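Local structure of ABC transporter binding protein AcbH (Actinoplanes, 3OO8) at residues A[152-157]-A[173-178]; A[344-349]-A[356-361]; A[303-308]-A[313-318]. The protein binds beta-D-galactopyranose as the extracellular solute receptor of a bacterial ABC transporter, with an exclusive preference for that sugar. The protein carries 2 engineered substitutions. All coordinates share one frame; numbering follows the deposited sequence.

Interaction 1. Residues A[152-157]-A[173-178]; sequences QSKGYE and QSDGLV
Where two consecutive helices, 148-154 and 162-174, run out into loops, Tyr-156 and Asp-175 tie the two exits together. The phenol and the carboxylate arrive from opposite directions, and Tyr-156 OH donates a very short hydrogen bond of 2.5 Å to Asp-175 OD2. The placing of Tyr-156 CG beside the backbone N (chi1 -61°) sends the ring toward the other helix exit. Ring and carboxylate lie nearly in one plane, 19° apart, with OD2 at the edge of the ring. Asp-175 OD2 accepts a second bond, from a water 2.7 Å away that also donates to the carbonyl O of Lys-154. Lys-154 passes alongside, its NZ 4.9 Å from Asp-175 OD2, a spacing at which the opposite charges probably attract without contact. Its CB rests over one face of the Tyr-156 ring, offset toward the rim. Leu-177 brings CD2 to 4.3 Å from Tyr-156 CE2, at the ring edge. Gly-155 and Gly-176 turn the chain with positive phi, the latter in a Schellman motif that closes helix 162-174. The Tyr-156 ring continues against Leu-168, Lys-171 and Met-172 of that helix and meets Phe-151 edge-to-face, while Val-178 enters strand 178-181, bonded through its backbone to Gly-258.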
loop_
_atom_site.group_PDB
_atom_site.type_symbol
_atom_site.label_atom_id
_atom_site.label_comp_id
_atom_site.label_asym_id
_atom_site.label_seq_id
_atom_site.Cartn_x
_atom_site.Cartn_y
_atom_site.Cartn_z
ATOM N N GLN A 152 -5.014 -27.885 2.445
ATOM C CA GLN A 152 -5.095 -29.198 1.781
ATOM C C GLN A 152 -5.444 -30.329 2.763
ATOM O O GLN A 152 -6.330 -31.139 2.497
ATOM C CB GLN A 152 -3.776 -29.497 1.046
ATOM C CG GLN A 152 -3.637 -28.663 -0.244
ATOM C CD GLN A 152 -2.199 -28.503 -0.761
ATOM O OE1 GLN A 152 -1.251 -29.081 -0.224
ATOM N NE2 GLN A 152 -2.041 -27.698 -1.809
ATOM N N SER A 153 -4.779 -30.344 3.908
ATOM C CA SER A 153 -4.957 -31.408 4.903
ATOM C C SER A 153 -6.315 -31.362 5.616
ATOM O O SER A 153 -6.950 -32.407 5.861
ATOM C CB SER A 153 -3.827 -31.313 5.927
ATOM O OG SER A 153 -3.867 -32.394 6.832
ATOM N N LYS A 154 -6.752 -30.151 5.967
ATOM C CA LYS A 154 -7.977 -29.963 6.734
ATOM C C LYS A 154 -9.256 -29.769 5.944
ATOM O O LYS A 154 -10.334 -29.598 6.536
ATOM C CB LYS A 154 -7.832 -28.795 7.703
ATOM C CG LYS A 154 -6.664 -28.908 8.653
ATOM C CD LYS A 154 -6.930 -28.033 9.879
ATOM C CE LYS A 154 -6.150 -28.491 11.112
ATOM N NZ LYS A 154 -6.452 -29.899 11.541
ATOM N N GLY A 155 -9.137 -29.794 4.622
ATOM C CA GLY A 155 -10.261 -29.574 3.727
ATOM C C GLY A 155 -10.820 -28.156 3.764
ATOM O O GLY A 155 -12.033 -27.979 3.716
ATOM N N TYR A 156 -9.938 -27.161 3.863
ATOM C CA TYR A 156 -10.346 -25.750 3.836
ATOM C C TYR A 156 -10.278 -25.245 2.405
ATOM O O TYR A 156 -9.264 -25.456 1.722
ATOM C CB TYR A 156 -9.399 -24.889 4.669
ATOM C CG TYR A 156 -9.321 -25.252 6.142
ATOM C CD1 TYR A 156 -10.411 -25.830 6.780
ATOM C CD2 TYR A 156 -8.224 -24.894 6.901
ATOM C CE1 TYR A 156 -10.363 -26.143 8.124
ATOM C CE2 TYR A 156 -8.154 -25.203 8.261
ATOM C CZ TYR A 156 -9.243 -25.813 8.856
ATOM O OH TYR A 156 -9.230 -26.121 10.203
ATOM N N GLU A 157 -11.359 -24.611 1.969
ATOM C CA GLU A 157 -11.432 -24.002 0.630
ATOM C C GLU A 157 -11.248 -22.491 0.746
ATOM O O GLU A 157 -11.643 -21.873 1.732
ATOM C CB GLU A 157 -12.788 -24.292 -0.027
ATOM C CG GLU A 157 -13.128 -25.773 -0.161
ATOM C CD GLU A 157 -12.151 -26.546 -1.035
ATOM O OE1 GLU A 157 -11.509 -25.953 -1.927
ATOM O OE2 GLU A 157 -12.023 -27.774 -0.839
ATOM N N GLN A 173 -12.098 -22.660 14.178
ATOM C CA GLN A 173 -12.256 -22.644 15.625
ATOM C C GLN A 173 -12.627 -24.026 16.144
ATOM O O GLN A 173 -12.042 -24.488 17.128
ATOM C CB GLN A 173 -13.293 -21.603 16.068
ATOM C CG GLN A 173 -12.679 -20.225 16.171
ATOM C CD GLN A 173 -13.564 -19.186 16.848
ATOM O OE1 GLN A 173 -14.795 -19.311 16.898
ATOM N NE2 GLN A 173 -12.931 -18.132 17.351
ATOM N N SER A 174 -13.598 -24.664 15.494
ATOM C CA SER A 174 -14.004 -26.045 15.839
ATOM C C SER A 174 -12.826 -27.010 15.714
ATOM O O SER A 174 -12.714 -27.978 16.482
ATOM C CB SER A 174 -15.167 -26.504 14.959
ATOM O OG SER A 174 -16.353 -25.828 15.358
ATOM N N ASP A 175 -11.939 -26.743 14.758
ATOM C CA ASP A 175 -10.733 -27.543 14.592
ATOM C C ASP A 175 -9.629 -27.172 15.601
ATOM O O ASP A 175 -8.544 -27.754 15.567
ATOM C CB ASP A 175 -10.184 -27.443 13.164
ATOM C CG ASP A 175 -11.065 -28.139 12.118
ATOM O OD1 ASP A 175 -11.985 -28.922 12.470
ATOM O OD2 ASP A 175 -10.830 -27.890 10.907
ATOM N N GLY A 176 -9.896 -26.227 16.500
ATOM C CA GLY A 176 -8.903 -25.818 17.490
ATOM C C GLY A 176 -7.802 -24.894 16.995
ATOM O O GLY A 176 -6.708 -24.850 17.544
ATOM N N LEU A 177 -8.083 -24.112 15.955
ATOM C CA LEU A 177 -7.076 -23.228 15.408
ATOM C C LEU A 177 -7.555 -21.798 15.613
ATOM O O LEU A 177 -8.756 -21.557 15.571
ATOM C CB LEU A 177 -6.993 -23.513 13.899
ATOM C CG LEU A 177 -5.692 -23.413 13.119
ATOM C CD1 LEU A 177 -4.651 -24.370 13.676
ATOM C CD2 LEU A 177 -6.005 -23.755 11.669
ATOM N N VAL A 178 -6.632 -20.866 15.833
ATOM C CA VAL A 178 -6.969 -19.439 15.880
ATOM C C VAL A 178 -7.224 -19.075 14.407
ATOM O O VAL A 178 -6.360 -19.345 13.593
ATOM C CB VAL A 178 -5.774 -18.629 16.398
ATOM C CG1 VAL A 178 -5.949 -17.152 16.122
ATOM C CG2 VAL A 178 -5.515 -18.916 17.896
HETATM O O HOH W 1 -11.113 -29.945 9.200
#

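Interaction 2. Residues A[344-349]-A[356-361]; sequences GLIAPT and KSVAEI. With SO4 (sulfate ion), chain B.
Ile-346 and Val-358 cross obliquely, the isoleucine reaching from the loop after strand 339-340 and the valine standing out from helix 352-363 toward it. The touching is done by methyl groups: Ile-346 CD1 lies 3.9 Å from Val-358 CG1 and only slightly farther from CB. Both torsions of the isoleucine matter here. With CG1 beside the backbone N (chi1 -58°) and the chain turned again at chi2 (-73°), CD1 swings over to the helix although the side chain does not set out in that direction. Val-358 presents its two methyls differently. Val-358 CG1 meets both the isoleucine and the carbonyl O of Leu-345, the latter at 3.8 Å; Val-358 CG2 lies 4.0 Å from Leu-345 O. Val-358 also packs on Tyr-350 and Val-339, which join the helix to the loop and to the preceding strand.

Lys-356 points away from the loop. Its extended chain bends at chi4 (65°), bringing NZ to 3.4 Å from O4 and 3.5 Å from O1 of a sulfate ion, two weak hydrogen bonds; the sulfate probably came from the crystallisation liquor. Exchanging Lys-356 for an alanine would probably cost the ion its cationic partner and lose the side chain's contact with Asp-280 and Phe-281 of strand 279-282. Between loop and helix no hydrogen bond forms, so that their junction rests on van der Waals contact, whereas the lysine's weak bonds to the sulfate lie away from the loop and probably contribute little to it.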
loop_
_atom_site.group_PDB
_atom_site.type_symbol
_atom_site.label_atom_id
_atom_site.label_comp_id
_atom_site.label_asym_id
_atom_site.label_seq_id
_atom_site.Cartn_x
_atom_site.Cartn_y
_atom_site.Cartn_z
ATOM N N GLY A 344 1.708 -6.966 -18.027
ATOM C CA GLY A 344 2.347 -8.174 -18.541
ATOM C C GLY A 344 3.763 -8.406 -18.053
ATOM O O GLY A 344 4.483 -9.280 -18.559
ATOM N N LEU A 345 4.191 -7.645 -17.058
ATOM C CA LEU A 345 5.531 -7.879 -16.566
ATOM C C LEU A 345 5.566 -8.969 -15.502
ATOM O O LEU A 345 4.966 -8.824 -14.440
ATOM C CB LEU A 345 6.154 -6.572 -16.049
ATOM C CG LEU A 345 7.456 -6.844 -15.303
ATOM C CD1 LEU A 345 8.539 -7.461 -16.200
ATOM C CD2 LEU A 345 7.972 -5.565 -14.641
ATOM N N ILE A 346 6.239 -10.080 -15.820
ATOM C CA ILE A 346 6.588 -11.130 -14.844
ATOM C C ILE A 346 8.096 -11.242 -14.958
ATOM O O ILE A 346 8.620 -11.875 -15.887
ATOM C CB ILE A 346 5.939 -12.494 -15.221
ATOM C CG1 ILE A 346 4.431 -12.304 -15.288
ATOM C CG2 ILE A 346 6.227 -13.570 -14.164
ATOM C CD1 ILE A 346 3.830 -12.163 -13.898
ATOM N N ALA A 347 8.802 -10.558 -14.071
ATOM C CA ALA A 347 10.266 -10.534 -14.115
ATOM C C ALA A 347 10.868 -11.901 -13.814
ATOM O O ALA A 347 10.304 -12.695 -13.041
ATOM C CB ALA A 347 10.803 -9.481 -13.131
ATOM N N PRO A 348 12.040 -12.182 -14.411
ATOM C CA PRO A 348 12.649 -13.508 -14.274
ATOM C C PRO A 348 13.074 -13.812 -12.861
ATOM O O PRO A 348 13.319 -14.961 -12.508
ATOM C CB PRO A 348 13.883 -13.448 -15.185
ATOM C CG PRO A 348 14.029 -12.012 -15.607
ATOM C CD PRO A 348 12.705 -11.343 -15.424
ATOM N N THR A 349 13.168 -12.777 -12.039
ATOM C CA THR A 349 13.566 -12.970 -10.652
ATOM C C THR A 349 12.384 -13.151 -9.682
ATOM O O THR A 349 12.600 -13.446 -8.512
ATOM C CB THR A 349 14.399 -11.763 -10.149
ATOM O OG1 THR A 349 13.684 -10.555 -10.431
ATOM C CG2 THR A 349 15.767 -11.695 -10.831
ATOM N N LYS A 356 1.867 -14.109 -7.999
ATOM C CA LYS A 356 0.465 -13.982 -7.655
ATOM C C LYS A 356 0.101 -12.517 -7.332
ATOM O O LYS A 356 -0.994 -12.052 -7.661
ATOM C CB LYS A 356 0.141 -14.902 -6.487
ATOM C CG LYS A 356 -1.352 -15.001 -6.243
ATOM C CD LYS A 356 -1.660 -16.113 -5.236
ATOM C CE LYS A 356 -3.158 -16.187 -4.975
ATOM N NZ LYS A 356 -3.926 -16.581 -6.180
ATOM N N SER A 357 1.047 -11.797 -6.744
ATOM C CA SER A 357 0.810 -10.386 -6.394
ATOM C C SER A 357 0.532 -9.555 -7.653
ATOM O O SER A 357 -0.401 -8.741 -7.677
ATOM C CB SER A 357 2.025 -9.808 -5.652
ATOM O OG SER A 357 2.245 -10.484 -4.397
ATOM N N VAL A 358 1.308 -9.806 -8.708
ATOM C CA VAL A 358 1.118 -9.081 -9.985
ATOM C C VAL A 358 -0.281 -9.366 -10.503
ATOM O O VAL A 358 -0.983 -8.472 -10.969
ATOM C CB VAL A 358 2.145 -9.604 -11.064
ATOM C CG1 VAL A 358 1.726 -9.216 -12.525
ATOM C CG2 VAL A 358 3.525 -9.096 -10.734
ATOM N N ALA A 359 -0.668 -10.637 -10.472
ATOM C CA ALA A 359 -1.965 -11.026 -10.984
ATOM C C ALA A 359 -3.109 -10.393 -10.192
ATOM O O ALA A 359 -4.015 -9.796 -10.774
ATOM C CB ALA A 359 -2.091 -12.541 -10.967
ATOM N N GLU A 360 -3.029 -10.468 -8.861
ATOM C CA GLU A 360 -4.127 -9.987 -8.026
ATOM C C GLU A 360 -4.173 -8.464 -7.953
ATOM O O GLU A 360 -5.241 -7.864 -8.009
ATOM C CB GLU A 360 -4.083 -10.620 -6.633
ATOM C CG GLU A 360 -4.354 -12.130 -6.709
ATOM C CD GLU A 360 -5.707 -12.455 -7.317
ATOM O OE1 GLU A 360 -6.690 -11.693 -7.098
ATOM O OE2 GLU A 360 -5.799 -13.501 -7.994
ATOM N N ILE A 361 -3.017 -7.809 -7.849
ATOM C CA ILE A 361 -3.052 -6.356 -7.927
ATOM C C ILE A 361 -3.544 -5.833 -9.289
ATOM O O ILE A 361 -4.300 -4.851 -9.375
ATOM C CB ILE A 361 -1.679 -5.743 -7.581
ATOM C CG1 ILE A 361 -1.307 -6.116 -6.150
ATOM C CG2 ILE A 361 -1.740 -4.221 -7.792
ATOM C CD1 ILE A 361 0.183 -5.784 -5.793
HETATM S S SO4 B . -2.352 -20.298 -6.426
HETATM O O1 SO4 B . -2.990 -19.779 -5.222
HETATM O O2 SO4 B . -3.264 -21.257 -7.044
HETATM O O3 SO4 B . -1.095 -20.966 -6.086
HETATM O O4 SO4 B . -2.061 -19.213 -7.361
#

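Interaction 3. Residues A[303-308]-A[313-318]; sequences FILPKK and AAAKKV
Leu-305 is the residue of 303-308 that touches Ala-315 and Lys-316 of helix 312-322, in the connection that leads from strand 301-304 to that helix. Phe-303, still in the strand, turns its ring to Leu-319 and Ile-322 farther along the same helix. Ile-304 faces Leu-103 and Trp-88 instead. Next, Leu-305 points at the helix and makes both contacts with 313-318. Its CG sits 4.3 Å from Ala-315 CB. The CA atoms of Leu-305 and Ala-315 are 7.4 Å apart, a spacing consistent with the small alanine side chain. Leu-305 CD1 presses against the stem of Lys-316, 3.6 Å from CG and 4.1 Å from CE of that lysine. The two side chains meet at about a right angle. The chain of Lys-316, extended beyond CG (chi2 173°), runs its methylenes past the leucine methyl and carries NZ onward to a salt bridge with Asp-108. A buried apolar patch is thus covered by a chain whose charge is matched farther out. Pro-306 then packs on Pro-82, and Lys-307 and Lys-308 donate from NZ to backbone carbonyls, Gly-101 for the first, Gln-79 and Gly-80 for the second. Leu-85 of strand 85-89 touches both Leu-305 and Ala-315, while Ala-314 and Val-318 seat the helix on Ile-30 of strand 30-34.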
loop_
_atom_site.group_PDB
_atom_site.type_symbol
_atom_site.label_atom_id
_atom_site.label_comp_id
_atom_site.label_asym_id
_atom_site.label_seq_id
_atom_site.Cartn_x
_atom_site.Cartn_y
_atom_site.Cartn_z
ATOM N N PHE A 303 8.037 8.318 -8.669
ATOM C CA PHE A 303 8.903 9.488 -8.820
ATOM C C PHE A 303 8.094 10.680 -9.274
ATOM O O PHE A 303 7.077 10.524 -9.963
ATOM C CB PHE A 303 10.000 9.193 -9.847
ATOM C CG PHE A 303 10.752 7.949 -9.505
ATOM C CD1 PHE A 303 11.798 8.011 -8.615
ATOM C CD2 PHE A 303 10.351 6.712 -10.029
ATOM C CE1 PHE A 303 12.457 6.836 -8.212
ATOM C CE2 PHE A 303 11.010 5.521 -9.650
ATOM C CZ PHE A 303 12.081 5.591 -8.752
ATOM N N ILE A 304 8.553 11.841 -8.824
ATOM C CA ILE A 304 7.927 13.117 -9.157
ATOM C C ILE A 304 8.962 14.084 -9.730
ATOM O O ILE A 304 10.183 13.900 -9.594
ATOM C CB ILE A 304 7.319 13.790 -7.916
ATOM C CG1 ILE A 304 8.414 14.021 -6.850
ATOM C CG2 ILE A 304 6.127 12.968 -7.422
ATOM C CD1 ILE A 304 7.931 14.720 -5.560
ATOM N N LEU A 305 8.445 15.133 -10.369
ATOM C CA LEU A 305 9.273 16.185 -10.965
ATOM C C LEU A 305 9.012 17.531 -10.255
ATOM O O LEU A 305 8.006 18.210 -10.558
ATOM C CB LEU A 305 8.909 16.299 -12.446
ATOM C CG LEU A 305 9.965 16.871 -13.434
ATOM C CD1 LEU A 305 9.537 16.623 -14.900
ATOM C CD2 LEU A 305 10.263 18.365 -13.164
ATOM N N PRO A 306 9.889 17.918 -9.319
ATOM C CA PRO A 306 9.682 19.160 -8.554
ATOM C C PRO A 306 9.611 20.359 -9.479
ATOM O O PRO A 306 10.476 20.505 -10.347
ATOM C CB PRO A 306 10.928 19.237 -7.679
ATOM C CG PRO A 306 11.263 17.751 -7.412
ATOM C CD PRO A 306 11.033 17.155 -8.791
ATOM N N LYS A 307 8.556 21.159 -9.348
ATOM C CA LYS A 307 8.451 22.361 -10.201
ATOM C C LYS A 307 9.707 23.233 -10.139
ATOM O O LYS A 307 10.133 23.774 -11.168
ATOM C CB LYS A 307 7.214 23.208 -9.862
ATOM C CG LYS A 307 7.053 24.407 -10.811
ATOM C CD LYS A 307 5.836 25.264 -10.511
ATOM C CE LYS A 307 4.533 24.635 -10.987
ATOM N NZ LYS A 307 3.322 25.439 -10.584
ATOM N N LYS A 308 10.294 23.368 -8.952
ATOM C CA LYS A 308 11.481 24.205 -8.733
ATOM C C LYS A 308 12.778 23.501 -9.106
ATOM O O LYS A 308 13.874 24.081 -9.013
ATOM C CB LYS A 308 11.525 24.776 -7.306
ATOM C CG LYS A 308 10.393 25.727 -6.959
ATOM C CD LYS A 308 10.688 26.466 -5.644
ATOM C CE LYS A 308 11.658 27.623 -5.886
ATOM N NZ LYS A 308 12.266 28.185 -4.642
ATOM N N ALA A 313 13.416 19.137 -19.069
ATOM C CA ALA A 313 13.357 18.355 -20.302
ATOM C C ALA A 313 14.111 17.038 -20.168
ATOM O O ALA A 313 13.604 15.982 -20.575
ATOM C CB ALA A 313 13.909 19.175 -21.485
ATOM N N ALA A 314 15.311 17.113 -19.591
ATOM C CA ALA A 314 16.141 15.924 -19.425
ATOM C C ALA A 314 15.505 15.021 -18.379
ATOM O O ALA A 314 15.528 13.783 -18.501
ATOM C CB ALA A 314 17.574 16.302 -19.023
ATOM N N ALA A 315 14.909 15.650 -17.367
ATOM C CA ALA A 315 14.273 14.856 -16.268
ATOM C C ALA A 315 13.118 14.042 -16.846
ATOM O O ALA A 315 12.884 12.890 -16.472
ATOM C CB ALA A 315 13.767 15.789 -15.156
ATOM N N LYS A 316 12.381 14.638 -17.774
ATOM C CA LYS A 316 11.276 13.926 -18.396
ATOM C C LYS A 316 11.744 12.722 -19.201
ATOM O O LYS A 316 11.052 11.724 -19.255
ATOM C CB LYS A 316 10.436 14.881 -19.260
ATOM C CG LYS A 316 9.564 15.805 -18.443
ATOM C CD LYS A 316 8.875 16.855 -19.345
ATOM C CE LYS A 316 7.966 17.757 -18.539
ATOM N NZ LYS A 316 7.372 18.816 -19.456
ATOM N N LYS A 317 12.926 12.794 -19.816
ATOM C CA LYS A 317 13.412 11.640 -20.576
ATOM C C LYS A 317 13.711 10.499 -19.628
ATOM O O LYS A 317 13.438 9.347 -19.939
ATOM C CB LYS A 317 14.697 11.959 -21.355
ATOM C CG LYS A 317 14.507 12.945 -22.508
ATOM C CD LYS A 317 15.752 12.945 -23.419
ATOM C CE LYS A 317 15.989 11.571 -24.068
ATOM N NZ LYS A 317 17.088 11.520 -25.098
ATOM N N VAL A 318 14.253 10.849 -18.463
ATOM C CA VAL A 318 14.587 9.843 -17.450
ATOM C C VAL A 318 13.280 9.233 -16.929
ATOM O O VAL A 318 13.181 8.017 -16.737
ATOM C CB VAL A 318 15.512 10.393 -16.343
ATOM C CG1 VAL A 318 15.716 9.327 -15.239
ATOM C CG2 VAL A 318 16.891 10.730 -16.915
#

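The three contacts join separate pairs of elements and do not touch: the centres of interactions 1 and 3 lie 53 Å apart, on opposite sides of the chain's centre, while interaction 2 comes within about 12 Å and 13 Å of them, between nearest atoms. Interaction 3 is the buried one and relies on aliphatic contact; interactions 1 and 2 are partly buried. Chemistry does not follow depth, since interaction 2 is apolar like interaction 3, whereas interaction 1 alone has a direct hydrogen bond and a bridging water between its segments. A lysine lies beside a carboxylate in 1, is an apolar stem in 3, and in 2 points away to a sulfate, taking no part. All lie away from the galactose-binding residues.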